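Local coordinates for probable spore coat polysaccharide biosynthesis protein E (Chromobacterium violaceum ATCC 12472, PDB 3G8R) that probably serves as a sialic acid synthase-type enzyme with N-acylneuraminate-9-phosphate synthase activity, carrying a zinc ion in its barrel domain, at residues Gln46-Asp51 against Thr97-Glu102; Arg280-Thr285 against Ala331-Ala336. All blocks are in the same frame, centred on the assembly; numbering follows the deposited sequence.

How the contacts relate
Contact 1 (Gln46-Asp51 with Thr97-Glu102) belongs to the NeuB-type barrel, at the ends of two adjacent strands, and contact 2 (Arg280-Thr285 with Ala331-Ala336) to the SAF domain that follows it in the chain. Their centres are about 78 Å apart and their nearest atoms about 60 Å, on opposite sides of the chain's centre, so they do not touch within one chain. The zinc, held by His202 and His225, concerns contact 1, whose Gln46 side chain is about 5 Å from the ion; contact 2 is remote from it. The dimer reunites them: Arg280 of one subunit forms a salt bridge with Glu101 of the second subunit, bringing one chain's SAF domain against the other's barrel.

Contact 1: residues Gln46-Asp51 against Thr97-Glu102; sequences QYRNLD and TPFDEE
The guanidinium of Arg48 lies over one face of the Phe99 ring, a stacked cation-pi pair with Arg48 CZ 3.8 Å from the ring centroid and the planes 19° apart; Arg280 of the second subunit also packs on Phe99. The setting is a TIM barrel, where the neighbouring parallel strands 40-47 and 93-98 end and the Gln46 side chain is about 5 Å from the zinc. Gln46 serves the edges of both groups: its CG lies at the ring edge of Phe99, while its OE1 accepts a bond from Arg48 NH1 (2.9 Å) in the guanidinium plane. That bond should help keep the cation flat, and Gln46 NE2 is itself bonded to Glu11. Extended from CG to NE, Arg48 reaches along Phe99 until its charged end lies over the ring. The strands pair through Tyr47 N to Thr97 O (2.6 Å) and Phe99 N to Tyr47 O (2.9 Å). Beyond them, Asp100 OD1 binds Asn49 N, a hydrogen bond modelled doubtfully short, and the hydroxyl of Ser103. The first torsion of Asn49 (chi1 -161°) swings CG away from its own N and lays the amide against the Glu102 carboxylate, ND2 being 3.6 Å from Glu102 OE1.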
ATOM      1  N   GLN A  46      29.519  -0.719   7.407  1.00 43.73           N
ATOM      2  CA  GLN A  46      30.013  -1.070   6.068  1.00 42.87           C
ATOM      3  C   GLN A  46      31.456  -1.496   6.175  1.00 42.62           C
ATOM      4  O   GLN A  46      32.276  -0.751   6.670  1.00 43.15           O
ATOM      5  CB  GLN A  46      29.924   0.139   5.163  1.00 42.39           C
ATOM      6  CG  GLN A  46      28.524   0.369   4.663  1.00 53.58           C
ATOM      7  CD  GLN A  46      28.429   1.495   3.670  1.00 41.87           C
ATOM      8  OE1 GLN A  46      29.434   2.015   3.205  1.00 53.66           O
ATOM      9  NE2 GLN A  46      27.208   1.888   3.344  1.00 53.80           N
ATOM     10  N   TYR A  47      31.778  -2.699   5.734  1.00 42.20           N
ATOM     11  CA  TYR A  47      33.149  -3.161   5.831  1.00 41.87           C
ATOM     12  C   TYR A  47      33.777  -3.168   4.480  1.00 42.69           C
ATOM     13  O   TYR A  47      33.288  -3.842   3.580  1.00 43.18           O
ATOM     14  CB  TYR A  47      33.202  -4.576   6.364  1.00 41.44           C
ATOM     15  CG  TYR A  47      33.091  -4.708   7.848  1.00 44.38           C
ATOM     16  CD1 TYR A  47      32.626  -3.661   8.628  1.00 40.70           C
ATOM     17  CD2 TYR A  47      33.406  -5.909   8.468  1.00 40.69           C
ATOM     18  CE1 TYR A  47      32.508  -3.792   9.992  1.00 44.58           C
ATOM     19  CE2 TYR A  47      33.290  -6.052   9.829  1.00 44.53           C
ATOM     20  CZ  TYR A  47      32.840  -4.988  10.589  1.00 40.67           C
ATOM     21  OH  TYR A  47      32.716  -5.112  11.952  1.00 44.73           O
ATOM     22  N   ARG A  48      34.846  -2.389   4.359  1.00 43.26           N
ATOM     23  CA  ARG A  48      35.799  -2.436   3.250  1.00 43.26           C
ATOM     24  C   ARG A  48      37.212  -2.595   3.820  1.00 44.25           C
ATOM     25  O   ARG A  48      37.592  -1.894   4.762  1.00 44.71           O
ATOM     26  CB  ARG A  48      35.756  -1.146   2.439  1.00 42.57           C
ATOM     27  CG  ARG A  48      34.478  -0.930   1.641  1.00 51.08           C
ATOM     28  CD  ARG A  48      34.438   0.473   1.006  1.00 41.11           C
ATOM     29  NE  ARG A  48      33.156   0.701   0.366  1.00 49.90           N
ATOM     30  CZ  ARG A  48      32.065   1.098   1.006  1.00 40.31           C
ATOM     31  NH1 ARG A  48      32.098   1.327   2.311  1.00 49.77           N
ATOM     32  NH2 ARG A  48      30.942   1.278   0.337  1.00 49.97           N
ATOM     33  N   ASN A  49      37.985  -3.517   3.257  1.00 44.93           N
ATOM     34  CA  ASN A  49      39.380  -3.654   3.609  1.00 46.14           C
ATOM     35  C   ASN A  49      40.130  -2.650   2.792  1.00 46.87           C
ATOM     36  O   ASN A  49      40.565  -2.942   1.676  1.00 46.27           O
ATOM     37  CB  ASN A  49      39.880  -5.049   3.283  1.00 46.95           C
ATOM     38  CG  ASN A  49      41.132  -5.376   4.014  1.00 62.98           C
ATOM     39  OD1 ASN A  49      42.217  -5.387   3.426  1.00 47.00           O
ATOM     40  ND2 ASN A  49      41.003  -5.615   5.331  1.00 47.65           N
ATOM     41  N   LEU A  50      40.255  -1.452   3.353  1.00 48.41           N
ATOM     42  CA  LEU A  50      40.716  -0.299   2.597  1.00 49.47           C
ATOM     43  C   LEU A  50      42.078  -0.477   1.945  1.00 50.66           C
ATOM     44  O   LEU A  50      42.341   0.120   0.896  1.00 50.12           O
ATOM     45  CB  LEU A  50      40.636   0.968   3.438  1.00 49.69           C
ATOM     46  CG  LEU A  50      39.616   2.015   2.941  1.00 39.90           C
ATOM     47  CD1 LEU A  50      38.187   1.511   2.846  1.00 49.45           C
ATOM     48  CD2 LEU A  50      39.672   3.252   3.825  1.00 49.96           C
ATOM     49  N   ASP A  51      42.914  -1.329   2.558  1.00 52.52           N
ATOM     50  CA  ASP A  51      44.206  -1.782   1.984  1.00 53.54           C
ATOM     51  C   ASP A  51      44.090  -2.394   0.587  1.00 52.80           C
ATOM     52  O   ASP A  51      44.780  -1.954  -0.340  1.00 52.86           O
ATOM     53  CB  ASP A  51      44.881  -2.809   2.904  1.00 54.73           C
ATOM     54  CG  ASP A  51      45.609  -2.167   4.099  1.00 85.97           C
ATOM     55  OD1 ASP A  51      45.917  -0.936   4.057  1.00 55.00           O
ATOM     56  OD2 ASP A  51      45.883  -2.922   5.076  1.00 55.32           O
ATOM     57  N   THR A  97      27.527  -4.765   6.063  1.00 41.08           N
ATOM     58  CA  THR A  97      27.726  -4.929   4.629  1.00 40.56           C
ATOM     59  C   THR A  97      29.213  -5.004   4.298  1.00 40.72           C
ATOM     60  O   THR A  97      29.936  -3.988   4.365  1.00 40.56           O
ATOM     61  CB  THR A  97      27.144  -3.758   3.859  1.00 39.99           C
ATOM     62  OG1 THR A  97      25.815  -3.539   4.302  1.00 43.01           O
ATOM     63  CG2 THR A  97      27.149  -4.012   2.367  1.00 42.28           C
ATOM     64  N   PRO A  98      29.666  -6.200   3.914  1.00 40.32           N
ATOM     65  CA  PRO A  98      31.019  -6.402   3.459  1.00 40.79           C
ATOM     66  C   PRO A  98      31.104  -6.033   1.991  1.00 42.82           C
ATOM     67  O   PRO A  98      30.137  -6.184   1.257  1.00 43.87           O
ATOM     68  CB  PRO A  98      31.159  -7.901   3.560  1.00 40.01           C
ATOM     69  CG  PRO A  98      29.818  -8.375   3.094  1.00 29.33           C
ATOM     70  CD  PRO A  98      28.830  -7.385   3.665  1.00 39.64           C
ATOM     71  N   PHE A  99      32.255  -5.588   1.529  1.00 44.29           N
ATOM     72  CA  PHE A  99      32.393  -5.378   0.092  1.00 45.35           C
ATOM     73  C   PHE A  99      33.504  -6.243  -0.449  1.00 46.63           C
ATOM     74  O   PHE A  99      33.597  -6.416  -1.667  1.00 46.88           O
ATOM     75  CB  PHE A  99      32.627  -3.902  -0.225  1.00 45.17           C
ATOM     76  CG  PHE A  99      31.474  -3.028   0.142  1.00 43.24           C
ATOM     77  CD1 PHE A  99      30.595  -2.582  -0.834  1.00 45.23           C
ATOM     78  CD2 PHE A  99      31.252  -2.671   1.466  1.00 44.95           C
ATOM     79  CE1 PHE A  99      29.503  -1.783  -0.497  1.00 43.62           C
ATOM     80  CE2 PHE A  99      30.183  -1.885   1.816  1.00 43.36           C
ATOM     81  CZ  PHE A  99      29.293  -1.439   0.834  1.00 45.46           C
ATOM     82  N   ASP A 100      34.317  -6.780   0.476  1.00 47.41           N
ATOM     83  CA  ASP A 100      35.493  -7.633   0.206  1.00 48.41           C
ATOM     84  C   ASP A 100      35.200  -9.018   0.689  1.00 48.57           C
ATOM     85  O   ASP A 100      34.399  -9.187   1.600  1.00 49.46           O
ATOM     86  CB  ASP A 100      36.653  -7.249   1.116  1.00 49.04           C
ATOM     87  CG  ASP A 100      37.272  -5.968   0.754  1.00 45.58           C
ATOM     88  OD1 ASP A 100      37.205  -5.048   1.587  1.00 49.84           O
ATOM     89  OD2 ASP A 100      37.860  -5.874  -0.342  1.00 50.47           O
ATOM     90  N   GLU A 101      35.923 -10.002   0.171  1.00 47.70           N
ATOM     91  CA  GLU A 101      35.885 -11.314   0.782  1.00 47.21           C
ATOM     92  C   GLU A 101      36.445 -11.204   2.174  1.00 46.25           C
ATOM     93  O   GLU A 101      35.824 -11.654   3.130  1.00 46.15           O
ATOM     94  CB  GLU A 101      36.631 -12.367  -0.038  1.00 47.81           C
ATOM     95  CG  GLU A 101      37.386 -11.838  -1.255  1.00 63.11           C
ATOM     96  CD  GLU A 101      36.454 -11.444  -2.382  1.00 48.52           C
ATOM     97  OE1 GLU A 101      35.715 -12.318  -2.892  1.00 62.45           O
ATOM     98  OE2 GLU A 101      36.465 -10.247  -2.731  1.00 62.81           O
ATOM     99  N   GLU A 102      37.596 -10.559   2.288  1.00 46.25           N
ATOM    100  CA  GLU A 102      38.253 -10.381   3.587  1.00 46.69           C
ATOM    101  C   GLU A 102      37.342  -9.714   4.613  1.00 45.50           C
ATOM    102  O   GLU A 102      37.523  -9.928   5.810  1.00 45.90           O
ATOM    103  CB  GLU A 102      39.577  -9.604   3.462  1.00 48.14           C
ATOM    104  CG  GLU A 102      40.404  -9.543   4.770  1.00 89.72           C
ATOM    105  CD  GLU A 102      41.872  -9.134   4.560  1.00 50.83           C
ATOM    106  OE1 GLU A 102      42.559  -8.825   5.568  1.00 90.00           O
ATOM    107  OE2 GLU A 102      42.337  -9.121   3.391  1.00 90.21           O
TER

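Contact 2: residues Arg280-Thr285 against Ala331-Ala336; sequences RGVFAT and APVMAA
Val282 O is gripped by two donors: Val333 N, 3.0 Å away in the carbonyl plane with an N-H...O angle of 165°, and the side-chain NE2 of Gln309. The contact lies in the SAF domain, the small unit that follows the barrel, at the C-terminal end of this construct, and joins strand 281-284 to the loop between strands 321-323 and 338-340. A second backbone bond runs from Ala284 N to Ala331 O (2.9 Å), so the two segments, running antiparallel, bracket Phe283 and Pro332 as a non-hydrogen-bonded pair in a single bridge. The same Ala331 O lies 3.4 Å from Phe283 CA, a CA-H...O contact beside the stronger bond. On its other side the strand bonds to 299-302 through Gly281 with Ala302 and Phe283 with Ser300, so strand 281-284 has backbone partners along both edges.

Side chains sort onto two faces. On one, Phe283 and Pro332 meet obliquely: CD1 of the ring is 3.7 Å from Pro332 CA, and CE1 is 4.1 Å from Pro332 CB. The first torsion of Phe283 (chi1 -67°) sets the ring beside its own backbone N, and His55 of the second subunit stacks on it. This places the Phe283 ring at the dimer interface, where Arg280 also bridges Glu101 and Asp124 of that subunit. The other face is apolar and buried, with Val282, Ala284 and Val333 together and Leu310, Val299 and Phe301 touching Val282. Here CG2 of Val333 reaches CG1 of Val282 at 4.1 Å and leans over the strand backbone, 3.8 Å from Ala284 N.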
ATOM      1  N   ARG A 280     -34.198  -3.248   4.906  1.00 33.41           N
ATOM      2  CA  ARG A 280     -35.593  -3.285   4.520  1.00 31.53           C
ATOM      3  C   ARG A 280     -36.256  -4.484   5.213  1.00 31.83           C
ATOM      4  O   ARG A 280     -35.826  -5.627   5.042  1.00 32.03           O
ATOM      5  CB  ARG A 280     -35.646  -3.430   3.013  1.00 29.91           C
ATOM      6  CG  ARG A 280     -36.422  -2.373   2.310  1.00 32.84           C
ATOM      7  CD  ARG A 280     -35.929  -2.102   0.901  1.00 28.39           C
ATOM      8  NE  ARG A 280     -35.559  -3.311   0.164  1.00 32.43           N
ATOM      9  CZ  ARG A 280     -36.090  -3.659  -0.995  1.00 27.72           C
ATOM     10  NH1 ARG A 280     -37.011  -2.898  -1.527  1.00 32.45           N
ATOM     11  NH2 ARG A 280     -35.707  -4.761  -1.619  1.00 32.05           N
ATOM     12  N   GLY A 281     -37.284  -4.232   6.016  1.00 31.38           N
ATOM     13  CA  GLY A 281     -37.988  -5.305   6.707  1.00 30.98           C
ATOM     14  C   GLY A 281     -39.106  -5.828   5.830  1.00 31.43           C
ATOM     15  O   GLY A 281     -39.518  -5.164   4.880  1.00 30.92           O
ATOM     16  N   VAL A 282     -39.605  -7.017   6.154  1.00 31.59           N
ATOM     17  CA  VAL A 282     -40.644  -7.638   5.377  1.00 31.03           C
ATOM     18  C   VAL A 282     -41.926  -7.478   6.142  1.00 31.64           C
ATOM     19  O   VAL A 282     -42.021  -7.913   7.296  1.00 32.07           O
ATOM     20  CB  VAL A 282     -40.366  -9.122   5.205  1.00 30.74           C
ATOM     21  CG1 VAL A 282     -41.473  -9.790   4.389  1.00 18.11           C
ATOM     22  CG2 VAL A 282     -39.086  -9.301   4.557  1.00 16.42           C
ATOM     23  N   PHE A 283     -42.920  -6.874   5.496  1.00 31.73           N
ATOM     24  CA  PHE A 283     -44.220  -6.645   6.125  1.00 32.03           C
ATOM     25  C   PHE A 283     -45.300  -7.394   5.392  1.00 32.67           C
ATOM     26  O   PHE A 283     -45.232  -7.530   4.170  1.00 32.89           O
ATOM     27  CB  PHE A 283     -44.582  -5.153   6.104  1.00 31.43           C
ATOM     28  CG  PHE A 283     -43.696  -4.292   6.966  1.00 37.96           C
ATOM     29  CD1 PHE A 283     -44.112  -3.899   8.229  1.00 30.97           C
ATOM     30  CD2 PHE A 283     -42.438  -3.872   6.511  1.00 31.38           C
ATOM     31  CE1 PHE A 283     -43.294  -3.081   9.033  1.00 38.45           C
ATOM     32  CE2 PHE A 283     -41.607  -3.055   7.300  1.00 38.24           C
ATOM     33  CZ  PHE A 283     -42.038  -2.651   8.562  1.00 30.78           C
ATOM     34  N   ALA A 284     -46.305  -7.862   6.125  1.00 32.84           N
ATOM     35  CA  ALA A 284     -47.515  -8.379   5.471  1.00 33.34           C
ATOM     36  C   ALA A 284     -48.346  -7.233   4.881  1.00 34.44           C
ATOM     37  O   ALA A 284     -48.480  -6.146   5.486  1.00 34.33           O
ATOM     38  CB  ALA A 284     -48.345  -9.225   6.414  1.00 32.42           C
ATOM     39  N   THR A 285     -48.876  -7.463   3.683  1.00 34.91           N
ATOM     40  CA  THR A 285     -49.688  -6.445   3.030  1.00 35.80           C
ATOM     41  C   THR A 285     -51.188  -6.746   3.188  1.00 37.78           C
ATOM     42  O   THR A 285     -52.041  -5.931   2.810  1.00 37.86           O
ATOM     43  CB  THR A 285     -49.342  -6.313   1.546  1.00 34.58           C
ATOM     44  OG1 THR A 285     -49.618  -7.535   0.893  1.00 32.75           O
ATOM     45  CG2 THR A 285     -47.901  -6.038   1.369  1.00 33.10           C
ATOM     46  N   ALA A 331     -48.535  -5.701   9.276  1.00 34.75           N
ATOM     47  CA  ALA A 331     -47.678  -6.008  10.394  1.00 34.08           C
ATOM     48  C   ALA A 331     -46.315  -6.544   9.985  1.00 32.37           C
ATOM     49  O   ALA A 331     -46.151  -7.159   8.932  1.00 31.86           O
ATOM     50  CB  ALA A 331     -48.363  -6.976  11.333  1.00 34.85           C
ATOM     51  N   PRO A 332     -45.325  -6.314  10.837  1.00 31.46           N
ATOM     52  CA  PRO A 332     -43.993  -6.803  10.540  1.00 31.56           C
ATOM     53  C   PRO A 332     -44.006  -8.296  10.648  1.00 32.66           C
ATOM     54  O   PRO A 332     -44.550  -8.825  11.604  1.00 33.63           O
ATOM     55  CB  PRO A 332     -43.130  -6.190  11.647  1.00 30.88           C
ATOM     56  CG  PRO A 332     -44.099  -5.746  12.705  1.00 14.71           C
ATOM     57  CD  PRO A 332     -45.383  -5.469  12.041  1.00 30.63           C
ATOM     58  N   VAL A 333     -43.428  -8.971   9.669  1.00 33.08           N
ATOM     59  CA  VAL A 333     -43.322 -10.399   9.717  1.00 33.12           C
ATOM     60  C   VAL A 333     -42.154 -10.714  10.618  1.00 34.85           C
ATOM     61  O   VAL A 333     -41.014 -10.597  10.218  1.00 35.32           O
ATOM     62  CB  VAL A 333     -42.999 -10.975   8.363  1.00 32.66           C
ATOM     63  CG1 VAL A 333     -42.662 -12.450   8.503  1.00 32.23           C
ATOM     64  CG2 VAL A 333     -44.129 -10.768   7.396  1.00 31.79           C
HETATM   65  N   MSE A 334     -42.445 -11.115  11.844  1.00 36.32           N
HETATM   66  CA  MSE A 334     -41.444 -11.605  12.772  1.00 36.94           C
HETATM   67  C   MSE A 334     -40.967 -12.996  12.375  1.00 39.30           C
HETATM   68  O   MSE A 334     -41.771 -13.855  12.019  1.00 39.34           O
HETATM   69  CB  MSE A 334     -42.066 -11.636  14.155  1.00 35.59           C
HETATM   70  CG  MSE A 334     -42.760 -10.317  14.509  1.00 34.13           C
HETATM   71 SE   MSE A 334     -41.624  -8.945  14.484  1.00 32.27          SE
HETATM   72  CE  MSE A 334     -40.304  -9.652  15.397  1.00 33.71           C
ATOM     73  N   ALA A 335     -39.652 -13.205  12.437  1.00 41.76           N
ATOM     74  CA  ALA A 335     -39.021 -14.430  11.946  1.00 44.06           C
ATOM     75  C   ALA A 335     -39.230 -15.604  12.890  1.00 47.36           C
ATOM     76  O   ALA A 335     -39.177 -16.763  12.483  1.00 47.69           O
ATOM     77  CB  ALA A 335     -37.549 -14.203  11.711  1.00 43.60           C
ATOM     78  N   ALA A 336     -39.476 -15.310  14.160  1.00 49.96           N
ATOM     79  CA  ALA A 336     -39.793 -16.380  15.105  1.00 51.44           C
ATOM     80  C   ALA A 336     -41.173 -17.001  14.817  1.00 52.61           C
ATOM     81  O   ALA A 336     -41.526 -18.037  15.391  1.00 53.34           O
ATOM     82  CB  ALA A 336     -39.706 -15.876  16.540  1.00 51.53           C
TER